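Local coordinates for LPG0439 HIT-related domain-containing protein (Legionella pneumophila subsp. pneumophila, PDB 5L0L), which is of unknown function but, as part of a probably membrane-anchored protein, carries a HIT-related domain akin to the nucleotide-binding histidine-triad fold, at residues K187-L190 with A191-V194. Residues are numbered along the deposited sequence; the frame is centred on the assembly and turned at random.
Sequences KLKL and AEYV
Lys189 and Glu192 meet in an i to i+3 salt bridge on the side of the last turns of helix 176-194 that borders helix 73-92, in an alpha-helix packed on the antiparallel sheet of this HIT-related domain. NZ of Lys189 stands 3.6 Å from OE1 of Glu192, a loose ion pair. The lysine, which also touches Val89 of helix 73-92, reaches it by bending at its second torsion (chi2 -57°), which lays its chain alongside the glutamate, both pointing the same way, and brings CD of Lys189 to 3.5 Å from the same OE1. Lys92 of helix 73-92 adds a long, weak ion pair to that oxygen, and the two ammonium groups would be expected to favour the charged form of the acid. The other carboxylate oxygen, OE2 of Glu192, lies over the branch of Leu188, 3.6 Å from its CG, so the leucine one turn back flanks the acid.

Beneath the side chains, four i to i+4 backbone bonds run from Ala191, Glu192, Tyr193 and Val194 to the carbonyls of 187-190. Of these acceptors, Lys189 O also takes a bond from Lys92 NZ, tying this helix to helix 73-92. One turn on from Lys189, Tyr193 packs on Leu85 and Gln88 of that helix and touches Val73 of the second subunit. On the sheet-facing side, Leu190 is buried against strands 207-211 and 25-31. Val194 joins it on Val209, its CG2 4.2 Å from CD1 of Leu190. The same CG2 of Val194 lies 3.3 Å from O of Leu190.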
loop_
_atom_site.group_PDB
_atom_site.type_symbol
_atom_site.label_atom_id
_atom_site.label_comp_id
_atom_site.label_asym_id
_atom_site.label_seq_id
_atom_site.Cartn_x
_atom_site.Cartn_y
_atom_site.Cartn_z
ATOM N N LYS A 187 -21.189 0.107 -2.206
ATOM C CA LYS A 187 -21.687 0.392 -3.566
ATOM C C LYS A 187 -22.270 1.805 -3.684
ATOM O O LYS A 187 -21.949 2.535 -4.611
ATOM C CB LYS A 187 -22.733 -0.633 -3.994
ATOM C CG LYS A 187 -22.174 -2.001 -4.276
ATOM C CD LYS A 187 -23.272 -2.989 -4.558
ATOM C CE LYS A 187 -22.744 -4.408 -4.728
ATOM N NZ LYS A 187 -23.843 -5.386 -4.943
ATOM N N LEU A 188 -23.094 2.187 -2.723
ATOM C CA LEU A 188 -23.703 3.500 -2.729
ATOM C C LEU A 188 -22.674 4.619 -2.612
ATOM O O LEU A 188 -22.724 5.589 -3.380
ATOM C CB LEU A 188 -24.779 3.625 -1.652
ATOM C CG LEU A 188 -25.489 4.986 -1.608
ATOM C CD1 LEU A 188 -26.156 5.298 -2.933
ATOM C CD2 LEU A 188 -26.505 5.011 -0.471
ATOM N N LYS A 189 -21.735 4.494 -1.668
ATOM C CA LYS A 189 -20.746 5.544 -1.488
ATOM C C LYS A 189 -19.859 5.661 -2.740
ATOM O O LYS A 189 -19.513 6.758 -3.146
ATOM C CB LYS A 189 -19.897 5.326 -0.226
ATOM C CG LYS A 189 -20.657 5.475 1.090
ATOM C CD LYS A 189 -21.318 6.810 1.240
ATOM C CE LYS A 189 -21.934 7.073 2.614
ATOM N NZ LYS A 189 -22.803 8.276 2.417
ATOM N N LEU A 190 -19.527 4.540 -3.356
ATOM C CA LEU A 190 -18.741 4.569 -4.583
ATOM C C LEU A 190 -19.520 5.209 -5.724
ATOM O O LEU A 190 -18.988 6.072 -6.451
ATOM C CB LEU A 190 -18.290 3.162 -4.954
ATOM C CG LEU A 190 -17.477 3.027 -6.249
ATOM C CD1 LEU A 190 -16.242 3.895 -6.237
ATOM C CD2 LEU A 190 -17.158 1.563 -6.481
ATOM N N ALA A 191 -20.790 4.813 -5.859
ATOM C CA ALA A 191 -21.632 5.359 -6.934
ATOM C C ALA A 191 -21.800 6.864 -6.740
ATOM O O ALA A 191 -21.724 7.618 -7.727
ATOM C CB ALA A 191 -22.972 4.651 -7.009
ATOM N N GLU A 192 -21.986 7.307 -5.495
ATOM C CA GLU A 192 -22.070 8.751 -5.214
ATOM C C GLU A 192 -20.779 9.464 -5.589
ATOM O O GLU A 192 -20.783 10.551 -6.192
ATOM C CB GLU A 192 -22.398 9.014 -3.752
ATOM C CG GLU A 192 -23.847 8.697 -3.416
ATOM C CD GLU A 192 -24.168 8.647 -1.941
ATOM O OE1 GLU A 192 -23.268 8.629 -1.091
ATOM O OE2 GLU A 192 -25.365 8.597 -1.606
ATOM N N TYR A 193 -19.675 8.857 -5.195
ATOM C CA TYR A 193 -18.368 9.478 -5.430
ATOM C C TYR A 193 -18.097 9.655 -6.912
ATOM O O TYR A 193 -17.561 10.699 -7.335
ATOM C CB TYR A 193 -17.212 8.710 -4.759
ATOM C CG TYR A 193 -15.933 9.522 -4.850
ATOM C CD1 TYR A 193 -15.767 10.682 -4.085
ATOM C CD2 TYR A 193 -14.948 9.208 -5.776
ATOM C CE1 TYR A 193 -14.623 11.464 -4.192
ATOM C CE2 TYR A 193 -13.808 9.985 -5.892
ATOM C CZ TYR A 193 -13.636 11.098 -5.104
ATOM O OH TYR A 193 -12.486 11.879 -5.234
ATOM N N VAL A 194 -18.441 8.655 -7.698
ATOM C CA VAL A 194 -18.224 8.702 -9.151
ATOM C C VAL A 194 -19.002 9.852 -9.845
ATOM O O VAL A 194 -18.573 10.315 -10.912
ATOM C CB VAL A 194 -18.609 7.346 -9.768
ATOM C CG1 VAL A 194 -18.830 7.419 -11.265
ATOM C CG2 VAL A 194 -17.568 6.311 -9.439
#